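Local coordinates for protein inorganic pyrophosphatase (Shewanella sp. AS-11, PDB 6LL8) that probably hydrolyses diphosphate to two phosphates as a metal-dependent family II inorganic pyrophosphatase, held here with magnesium and the substrate analogue imidodiphosphate, at residues S14-G19 and I71-E76; V93-L98 and G115-V120; P106-I111 and K122-F127. One frame throughout, in Å; residues are numbered along the deposited sequence.

Interactions 1 and 2 meet at the metal site, their centres about 8 Å apart, and supply three of the four protein ligands of one magnesium ion: Asp15 and Asp73 from the first, His95 from the second. Both contacts also reach the imidodiphosphate. They touch directly: Glu76 OE2 and Lys97 NZ form a salt bridge of 2.7 Å, and Asp15 OD1 probably accepts from Asn118 ND2 at 2.8 Å. Interaction 3 lies at the edge strand, 108-111, of the same parallel sheet, its centre about 13 Å from that of interaction 1 and about 10 Å from that of interaction 2. Helix 117-128 serves interactions 2 and 3, with its N-terminal end at the metal and residues 122-127 against Trp110.

Interaction 1: residues S14-G19 and I71-E76; sequences SDSICG and IVDHSE. With MG (magnesium ion), chain D; MG (magnesium ion), chain C; 2PN (imidodiphosphoric acid), chain I.
The magnesium cluster of the DHH-family active site is where Asp15, at the start of helix 14-29, meets Asp73, just past the end of strand 68-72. Asp15 OD2 and Asp73 OD1 stand 2.8 Å apart, a close approach for two carboxylate oxygens, explained by the magnesium ion both bind. Asp15 OD2 is 2.1 Å from that ion, and O3 of the imidodiphosphate is a further ligand. The two carboxylate planes are turned 66° apart. Asp73 is a bridging ligand, since its other oxygen, OD2, binds a second magnesium ion at 2.0 Å, an ion that also takes O1 of the analogue. With CG anti to the backbone N (chi1 -167°), the Asp73 carboxylate reaches across to the helix.

The site sits at the C-terminal edge of the parallel sheet, a usual place for the active site of an alpha/beta fold of this kind; His95 and Asp147 complete the first ion's protein ligands, His9 and Asp13 those of the second. Ser16 acts in the second shell: its OG donates at 2.8 Å to Asp73 OD2, which accepts with its anti lone pair, directed away from OD1. That oxygen is thus gripped by a hydroxyl and a metal at once. An alanine in place of Ser16 would probably leave Asp73 OD2 without its hydroxyl donor and the bridging carboxylate less firmly oriented. Asp15 OD1, meanwhile, accepts from Asn118. Farther from the metals, Val72 CG1 lies 4.3 Å from Asp15 O and close to Gly19, where strand and helix pack directly.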
loop_
_atom_site.group_PDB
_atom_site.type_symbol
_atom_site.label_atom_id
_atom_site.label_comp_id
_atom_site.label_asym_id
_atom_site.label_seq_id
_atom_site.Cartn_x
_atom_site.Cartn_y
_atom_site.Cartn_z
ATOM N N SER A 14 5.484 -1.702 -2.406
ATOM C CA SER A 14 6.846 -1.781 -1.877
ATOM C C SER A 14 6.821 -1.965 -0.365
ATOM O O SER A 14 7.671 -2.705 0.159
ATOM C CB SER A 14 7.670 -0.600 -2.307
ATOM O OG SER A 14 7.793 -0.573 -3.704
ATOM N N ASP A 15 5.974 -1.272 0.356
ATOM C CA ASP A 15 5.930 -1.454 1.807
ATOM C C ASP A 15 5.609 -2.894 2.160
ATOM O O ASP A 15 6.269 -3.491 3.023
ATOM C CB ASP A 15 4.898 -0.498 2.391
ATOM C CG ASP A 15 4.882 -0.284 3.881
ATOM O OD1 ASP A 15 5.950 -0.528 4.517
ATOM O OD2 ASP A 15 3.855 0.198 4.412
ATOM N N SER A 16 4.631 -3.486 1.508
ATOM C CA SER A 16 4.243 -4.876 1.772
ATOM C C SER A 16 5.371 -5.843 1.421
ATOM O O SER A 16 5.525 -6.858 2.111
ATOM C CB SER A 16 2.976 -5.235 1.023
ATOM O OG SER A 16 1.801 -4.827 1.703
ATOM N N ILE A 17 6.071 -5.636 0.324
ATOM C CA ILE A 17 7.148 -6.557 -0.113
ATOM C C ILE A 17 8.370 -6.345 0.757
ATOM O O ILE A 17 8.941 -7.295 1.324
ATOM C CB ILE A 17 7.455 -6.370 -1.603
ATOM C CG1 ILE A 17 6.243 -6.748 -2.448
ATOM C CG2 ILE A 17 8.711 -7.115 -1.990
ATOM C CD1 ILE A 17 5.804 -8.197 -2.379
ATOM N N CYS A 18 8.839 -5.113 0.827
ATOM C CA CYS A 18 10.072 -4.801 1.568
ATOM C C CYS A 18 9.875 -5.060 3.041
ATOM O O CYS A 18 10.803 -5.509 3.719
ATOM C CB CYS A 18 10.516 -3.370 1.297
ATOM S SG CYS A 18 10.911 -3.085 -0.464
ATOM N N GLY A 19 8.694 -4.732 3.547
ATOM C CA GLY A 19 8.417 -5.020 4.954
ATOM C C GLY A 19 8.386 -6.491 5.273
ATOM O O GLY A 19 8.877 -6.910 6.329
ATOM N N ILE A 71 1.019 -10.576 9.542
ATOM C CA ILE A 71 0.417 -9.678 8.544
ATOM C C ILE A 71 1.195 -8.363 8.546
ATOM O O ILE A 71 1.481 -7.811 9.598
ATOM C CB ILE A 71 -1.058 -9.444 8.874
ATOM C CG1 ILE A 71 -1.877 -10.736 8.826
ATOM C CG2 ILE A 71 -1.667 -8.338 8.014
ATOM C CD1 ILE A 71 -2.148 -11.282 7.473
ATOM N N VAL A 72 1.442 -7.828 7.360
ATOM C CA VAL A 72 2.110 -6.523 7.160
ATOM C C VAL A 72 1.173 -5.620 6.369
ATOM O O VAL A 72 0.642 -6.020 5.337
ATOM C CB VAL A 72 3.446 -6.732 6.427
ATOM C CG1 VAL A 72 4.183 -5.428 6.218
ATOM C CG2 VAL A 72 4.330 -7.725 7.147
ATOM N N ASP A 73 1.061 -4.371 6.810
ATOM C CA ASP A 73 0.591 -3.268 5.946
ATOM C C ASP A 73 -0.905 -3.341 5.634
ATOM O O ASP A 73 -1.328 -2.673 4.681
ATOM C CB ASP A 73 1.452 -3.167 4.696
ATOM C CG ASP A 73 1.334 -1.954 3.830
ATOM O OD1 ASP A 73 1.267 -0.806 4.363
ATOM O OD2 ASP A 73 1.380 -2.160 2.610
ATOM N N HIS A 74 -1.694 -4.025 6.441
ATOM C CA HIS A 74 -3.166 -3.939 6.428
ATOM C C HIS A 74 -3.724 -4.678 7.633
ATOM O O HIS A 74 -2.989 -5.444 8.258
ATOM C CB HIS A 74 -3.750 -4.524 5.136
ATOM C CG HIS A 74 -3.725 -5.996 5.097
ATOM N ND1 HIS A 74 -4.845 -6.748 5.421
ATOM C CD2 HIS A 74 -2.723 -6.828 4.769
ATOM C CE1 HIS A 74 -4.466 -8.021 5.294
ATOM N NE2 HIS A 74 -3.204 -8.130 4.877
ATOM N N SER A 75 -5.033 -4.561 7.857
ATOM C CA SER A 75 -5.715 -5.449 8.804
ATOM C C SER A 75 -7.117 -5.810 8.315
ATOM O O SER A 75 -8.057 -5.863 9.124
ATOM C CB SER A 75 -5.709 -4.905 10.201
ATOM O OG SER A 75 -6.324 -3.628 10.294
ATOM N N GLU A 76 -7.231 -6.116 7.023
ATOM C CA GLU A 76 -8.527 -6.311 6.347
ATOM C C GLU A 76 -8.699 -7.729 5.827
ATOM O O GLU A 76 -7.810 -8.258 5.160
ATOM C CB GLU A 76 -8.613 -5.405 5.109
ATOM C CG GLU A 76 -8.456 -3.926 5.387
ATOM C CD GLU A 76 -9.552 -3.261 6.190
ATOM O OE1 GLU A 76 -10.702 -3.684 6.118
ATOM O OE2 GLU A 76 -9.221 -2.314 6.907
HETATM MG MG MG D . 2.083 1.053 3.655
HETATM MG MG MG C . 0.902 -0.958 1.085
HETATM P P1 2PN I . -0.312 1.833 1.720
HETATM O O1 2PN I . -0.524 0.340 1.484
HETATM O O2 2PN I . 0.352 2.509 0.550
HETATM O O3 2PN I . 0.423 2.077 3.025
HETATM N N1 2PN I . -1.807 2.497 1.897
HETATM P P2 2PN I . -2.749 3.506 0.993
HETATM O O4 2PN I . -4.091 2.786 0.897
HETATM O O5 2PN I . -2.111 3.657 -0.371
HETATM O O6 2PN I . -2.862 4.814 1.737
#

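Interaction 2: residues V93-L98 and G115-V120; sequences VDHHKL and GCSNTV. Unlike the reference sequence in segment 115-120: Ser117 (reference Arg). With MG (magnesium ion), chain D; 2PN (imidodiphosphoric acid), chain I.
His95 reaches from the end of strand 88-94 over the backbone turn that precedes helix 117-128. Its CB points toward that segment, and chi1 of 64° sets CG between the backbone N and the carbonyl carbon, which lays the ring against residues 115-117. CG is 3.8 Å from Ser117 N. One ring face is covered by Cys116 CA, 3.2 Å above the plane, and by Ser117 N, both displaced toward the rim. ND1 donates to Val114 O just ahead of the segment, which, with the metal at NE2, holds the ring's rotation; CE1 comes to 3.1 Å from Gly115 O and CD2 to 3.2 Å from Ser117 OG. At the tip, His95 NE2 binds magnesium at 2.2 Å. O3 of the imidodiphosphate is another ligand of that ion.

Asp94, His95 and His96 form the Asp-His-His signature that names the DHH family. Asp94 OD1 takes two bonds within it: His96 ND1 approaches along the syn lone pair in the imidazole plane, nearly straight at 179°, while His95 N comes from above the carboxylate plane. His96 NE2 then accepts from N1 of the analogue at 2.8 Å.

Strand 108-111, beside strand 88-94 in the parallel sheet, is followed by helix 117-128, whose first turn faces the metal: Ser117 N donates to Asp15 OD2 and Ser117 OG bonds to Asp73 OD1, supporting two other ligands of the ion. The reference sequence has arginine at Ser117. Cys116 is the N-cap, its SG accepting weakly from Asn118 N. Away from the metal, Val93 CG2 packs on Val120 CG1 at 3.7 Å.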
loop_
_atom_site.group_PDB
_atom_site.type_symbol
_atom_site.label_atom_id
_atom_site.label_comp_id
_atom_site.label_asym_id
_atom_site.label_seq_id
_atom_site.Cartn_x
_atom_site.Cartn_y
_atom_site.Cartn_z
ATOM N N VAL A 93 1.792 -5.875 11.757
ATOM C CA VAL A 93 2.555 -4.607 11.786
ATOM C C VAL A 93 1.975 -3.736 10.693
ATOM O O VAL A 93 1.903 -4.160 9.532
ATOM C CB VAL A 93 4.072 -4.825 11.661
ATOM C CG1 VAL A 93 4.490 -5.604 10.425
ATOM C CG2 VAL A 93 4.778 -3.490 11.739
ATOM N N ASP A 94 1.529 -2.526 11.045
ATOM C CA ASP A 94 0.722 -1.757 10.082
ATOM C C ASP A 94 0.628 -0.312 10.503
ATOM O O ASP A 94 1.045 0.082 11.594
ATOM C CB ASP A 94 -0.663 -2.395 9.942
ATOM C CG ASP A 94 -1.496 -1.863 8.796
ATOM O OD1 ASP A 94 -0.886 -1.355 7.806
ATOM O OD2 ASP A 94 -2.727 -1.966 8.870
ATOM N N HIS A 95 -0.008 0.471 9.640
ATOM C CA HIS A 95 -0.247 1.920 9.791
ATOM C C HIS A 95 -1.584 2.324 9.160
ATOM O O HIS A 95 -1.755 3.476 8.793
ATOM C CB HIS A 95 0.931 2.712 9.233
ATOM C CG HIS A 95 1.186 2.584 7.758
ATOM N ND1 HIS A 95 1.530 3.683 7.012
ATOM C CD2 HIS A 95 1.239 1.530 6.908
ATOM C CE1 HIS A 95 1.771 3.271 5.762
ATOM N NE2 HIS A 95 1.609 1.971 5.650
ATOM N N HIS A 96 -2.511 1.377 9.035
ATOM C CA HIS A 96 -3.872 1.622 8.532
ATOM C C HIS A 96 -4.885 1.636 9.668
ATOM O O HIS A 96 -4.569 1.250 10.807
ATOM C CB HIS A 96 -4.282 0.554 7.502
ATOM C CG HIS A 96 -3.553 0.673 6.207
ATOM N ND1 HIS A 96 -2.294 0.106 5.988
ATOM C CD2 HIS A 96 -3.888 1.286 5.039
ATOM C CE1 HIS A 96 -1.911 0.405 4.746
ATOM N NE2 HIS A 96 -2.869 1.109 4.139
ATOM N N LYS A 97 -6.107 2.017 9.340
ATOM C CA LYS A 97 -7.256 1.802 10.208
ATOM C C LYS A 97 -7.321 0.351 10.643
ATOM O O LYS A 97 -6.777 -0.548 9.982
ATOM C CB LYS A 97 -8.520 2.183 9.447
ATOM C CG LYS A 97 -8.954 1.214 8.359
ATOM C CD LYS A 97 -10.130 1.771 7.568
ATOM C CE LYS A 97 -10.577 0.911 6.414
ATOM N NZ LYS A 97 -11.147 -0.383 6.846
ATOM N N LEU A 98 -8.034 0.127 11.734
ATOM C CA LEU A 98 -8.265 -1.241 12.211
ATOM C C LEU A 98 -9.403 -1.854 11.407
ATOM O O LEU A 98 -10.536 -1.387 11.471
ATOM C CB LEU A 98 -8.589 -1.237 13.692
ATOM C CG LEU A 98 -8.769 -2.608 14.320
ATOM C CD1 LEU A 98 -7.516 -3.462 14.155
ATOM C CD2 LEU A 98 -9.140 -2.481 15.775
ATOM N N GLY A 115 3.745 7.113 8.607
ATOM C CA GLY A 115 3.773 7.116 7.141
ATOM C C GLY A 115 4.030 5.800 6.466
ATOM O O GLY A 115 3.702 5.696 5.297
ATOM N N CYS A 116 4.598 4.814 7.141
ATOM C CA CYS A 116 5.012 3.580 6.457
ATOM C C CYS A 116 5.090 2.422 7.446
ATOM O O CYS A 116 5.607 2.618 8.557
ATOM C CB CYS A 116 6.333 3.822 5.766
ATOM S SG CYS A 116 6.898 2.426 4.780
ATOM N N SER A 117 4.674 1.226 7.036
ATOM C CA SER A 117 4.844 0.062 7.914
ATOM C C SER A 117 6.310 -0.147 8.241
ATOM O O SER A 117 6.645 -0.603 9.349
ATOM C CB SER A 117 4.307 -1.204 7.282
ATOM O OG SER A 117 2.930 -1.153 6.997
ATOM N N ASN A 118 7.207 0.125 7.312
ATOM C CA ASN A 118 8.650 -0.096 7.536
ATOM C C ASN A 118 9.198 0.850 8.592
ATOM O O ASN A 118 10.224 0.495 9.196
ATOM C CB ASN A 118 9.450 -0.055 6.232
ATOM C CG ASN A 118 9.450 -1.378 5.499
ATOM O OD1 ASN A 118 10.305 -2.219 5.803
ATOM N ND2 ASN A 118 8.473 -1.628 4.633
ATOM N N THR A 119 8.559 1.985 8.843
ATOM C CA THR A 119 8.947 2.846 9.991
ATOM C C THR A 119 8.722 2.070 11.282
ATOM O O THR A 119 9.556 2.122 12.219
ATOM C CB THR A 119 8.200 4.163 9.937
ATOM O OG1 THR A 119 8.568 4.786 8.707
ATOM C CG2 THR A 119 8.497 5.064 11.109
ATOM N N VAL A 120 7.593 1.380 11.369
ATOM C CA VAL A 120 7.277 0.568 12.564
ATOM C C VAL A 120 8.226 -0.635 12.629
ATOM O O VAL A 120 8.705 -0.993 13.707
ATOM C CB VAL A 120 5.811 0.134 12.554
ATOM C CG1 VAL A 120 5.484 -0.551 13.884
ATOM C CG2 VAL A 120 4.876 1.301 12.319
HETATM MG MG MG D . 2.083 1.053 3.655
HETATM P P1 2PN I . -0.312 1.833 1.720
HETATM O O1 2PN I . -0.524 0.340 1.484
HETATM O O2 2PN I . 0.352 2.509 0.550
HETATM O O3 2PN I . 0.423 2.077 3.025
HETATM N N1 2PN I . -1.807 2.497 1.897
HETATM P P2 2PN I . -2.749 3.506 0.993
HETATM O O4 2PN I . -4.091 2.786 0.897
HETATM O O5 2PN I . -2.111 3.657 -0.371
HETATM O O6 2PN I . -2.862 4.814 1.737
#

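Interaction 3: residues P106-I111 and K122-F127; sequences PLECWI and KMMYDF
Chi1 of -68° places Trp110 CG anti to its carbonyl carbon and turns the indole toward helix 117-128, where Met124, bent at chi3 (74°), lays its thioether across one face of the ring system. Met124 CG lies over the centre of the six-membered ring of Trp110, 3.6 Å from its centroid and nearly on the normal, which meets the geometry of a CH-pi contact. From CG to SD the chain runs along the indole from the six- to the five-membered ring, then bends so that CE ends 3.7 Å from Trp110 NE1. SD sits 4.1 Å from the centroid of the five-membered ring, over its face, a Met-aromatic contact.

Strand 108-111 is an outermost strand of the parallel six-stranded sheet, and the helix runs back across it, steeply inclined, with the local axes 10.6 Å apart, as in the strand-helix layers of an alpha/beta fold. Met124 also reaches Leu23 and Leu26 of helix 14-29, so it fills the space between two helices and the sheet.

At the far end of the indole, Trp110 CH2 meets Phe127 CB at 3.9 Å, and the edge of the six-membered ring turns toward the Phe127 face in an offset edge-to-face pair, with centroids 5.7 Å apart and planes at 67°. Toward the pyrrole end, the Trp110 side chain also touches Tyr70 of strand 68-72.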
loop_
_atom_site.group_PDB
_atom_site.type_symbol
_atom_site.label_atom_id
_atom_site.label_comp_id
_atom_site.label_asym_id
_atom_site.label_seq_id
_atom_site.Cartn_x
_atom_site.Cartn_y
_atom_site.Cartn_z
ATOM N N PRO A 106 -4.414 -14.656 21.507
ATOM C CA PRO A 106 -3.558 -13.479 21.664
ATOM C C PRO A 106 -2.520 -13.421 20.544
ATOM O O PRO A 106 -2.045 -14.436 20.011
ATOM C CB PRO A 106 -2.928 -13.656 23.044
ATOM C CG PRO A 106 -3.994 -14.422 23.790
ATOM C CD PRO A 106 -4.542 -15.403 22.774
ATOM N N LEU A 107 -2.138 -12.199 20.211
ATOM C CA LEU A 107 -1.206 -11.895 19.104
ATOM C C LEU A 107 -0.414 -10.640 19.429
ATOM O O LEU A 107 -0.705 -9.944 20.415
ATOM C CB LEU A 107 -1.942 -11.725 17.767
ATOM C CG LEU A 107 -2.648 -10.386 17.543
ATOM C CD1 LEU A 107 -3.023 -10.238 16.077
ATOM C CD2 LEU A 107 -3.877 -10.195 18.432
ATOM N N GLU A 108 0.578 -10.350 18.607
ATOM C CA GLU A 108 1.252 -9.044 18.614
ATOM C C GLU A 108 0.642 -8.123 17.588
ATOM O O GLU A 108 0.365 -8.545 16.459
ATOM C CB GLU A 108 2.662 -9.148 18.090
ATOM C CG GLU A 108 3.576 -9.939 18.947
ATOM C CD GLU A 108 5.033 -9.624 18.680
ATOM O OE1 GLU A 108 5.410 -9.103 17.575
ATOM O OE2 GLU A 108 5.751 -9.831 19.618
ATOM N N CYS A 109 0.427 -6.877 17.966
ATOM C CA CYS A 109 0.157 -5.817 16.986
ATOM C C CYS A 109 1.109 -4.676 17.272
ATOM O O CYS A 109 1.161 -4.142 18.391
ATOM C CB CYS A 109 -1.260 -5.285 17.027
ATOM S SG CYS A 109 -2.520 -6.562 16.779
ATOM N N TRP A 110 1.855 -4.310 16.234
ATOM C CA TRP A 110 2.694 -3.102 16.185
ATOM C C TRP A 110 2.049 -2.204 15.148
ATOM O O TRP A 110 2.392 -2.279 13.971
ATOM C CB TRP A 110 4.130 -3.457 15.825
ATOM C CG TRP A 110 4.907 -4.230 16.833
ATOM C CD1 TRP A 110 4.816 -5.556 17.110
ATOM C CD2 TRP A 110 5.996 -3.712 17.582
ATOM N NE1 TRP A 110 5.762 -5.885 18.021
ATOM C CE2 TRP A 110 6.516 -4.797 18.317
ATOM C CE3 TRP A 110 6.576 -2.455 17.700
ATOM C CZ2 TRP A 110 7.620 -4.647 19.151
ATOM C CZ3 TRP A 110 7.681 -2.314 18.518
ATOM C CH2 TRP A 110 8.176 -3.396 19.234
ATOM N N ILE A 111 1.074 -1.412 15.559
ATOM C CA ILE A 111 0.306 -0.573 14.637
ATOM C C ILE A 111 0.507 0.857 15.102
ATOM O O ILE A 111 0.336 1.166 16.291
ATOM C CB ILE A 111 -1.170 -1.011 14.549
ATOM C CG1 ILE A 111 -1.270 -2.460 14.054
ATOM C CG2 ILE A 111 -1.930 -0.024 13.667
ATOM C CD1 ILE A 111 -2.667 -3.062 14.054
ATOM N N LYS A 122 11.262 -0.706 11.673
ATOM C CA LYS A 122 12.540 -0.180 12.208
ATOM C C LYS A 122 12.430 -0.078 13.724
ATOM O O LYS A 122 13.401 -0.411 14.422
ATOM C CB LYS A 122 12.864 1.142 11.524
ATOM C CG LYS A 122 14.313 1.543 11.591
ATOM C CD LYS A 122 14.766 2.156 12.806
ATOM C CE LYS A 122 16.233 2.578 12.649
ATOM N NZ LYS A 122 16.621 3.246 13.886
ATOM N N MET A 123 11.300 0.364 14.239
ATOM C CA MET A 123 11.094 0.416 15.711
ATOM C C MET A 123 11.232 -0.982 16.310
ATOM O O MET A 123 11.739 -1.105 17.434
ATOM C CB MET A 123 9.710 0.957 16.073
ATOM C CG MET A 123 9.522 2.408 15.747
ATOM S SD MET A 123 7.753 2.800 15.967
ATOM C CE MET A 123 7.717 4.507 15.428
ATOM N N MET A 124 10.807 -2.006 15.593
ATOM C CA MET A 124 10.974 -3.386 16.092
ATOM C C MET A 124 12.449 -3.781 16.134
ATOM O O MET A 124 12.910 -4.365 17.134
ATOM C CB MET A 124 10.159 -4.340 15.225
ATOM C CG MET A 124 8.693 -4.060 15.234
ATOM S SD MET A 124 7.715 -5.068 14.090
ATOM C CE MET A 124 7.738 -6.625 14.940
ATOM N N TYR A 125 13.215 -3.454 15.110
ATOM C CA TYR A 125 14.657 -3.723 15.145
ATOM C C TYR A 125 15.272 -3.022 16.359
ATOM O O TYR A 125 16.118 -3.621 17.039
ATOM C CB TYR A 125 15.387 -3.245 13.891
ATOM C CG TYR A 125 15.335 -4.189 12.722
ATOM C CD1 TYR A 125 14.310 -4.175 11.790
ATOM C CD2 TYR A 125 16.424 -4.998 12.472
ATOM C CE1 TYR A 125 14.326 -5.017 10.694
ATOM C CE2 TYR A 125 16.453 -5.850 11.384
ATOM C CZ TYR A 125 15.408 -5.849 10.467
ATOM O OH TYR A 125 15.478 -6.684 9.379
ATOM N N ASP A 126 14.883 -1.782 16.614
ATOM C CA ASP A 126 15.426 -1.011 17.755
ATOM C C ASP A 126 15.060 -1.719 19.056
ATOM O O ASP A 126 15.914 -1.816 19.966
ATOM C CB ASP A 126 14.879 0.413 17.811
ATOM C CG ASP A 126 15.288 1.341 16.690
ATOM O OD1 ASP A 126 16.255 1.070 16.031
ATOM O OD2 ASP A 126 14.594 2.388 16.537
ATOM N N PHE A 127 13.839 -2.174 19.177
ATOM C CA PHE A 127 13.374 -2.831 20.407
ATOM C C PHE A 127 14.218 -4.073 20.685
ATOM O O PHE A 127 14.593 -4.320 21.845
ATOM C CB PHE A 127 11.896 -3.196 20.273
ATOM C CG PHE A 127 11.357 -3.983 21.433
ATOM C CD1 PHE A 127 11.118 -3.390 22.662
ATOM C CD2 PHE A 127 11.122 -5.343 21.306
ATOM C CE1 PHE A 127 10.649 -4.148 23.726
ATOM C CE2 PHE A 127 10.658 -6.086 22.373
ATOM C CZ PHE A 127 10.404 -5.481 23.577
#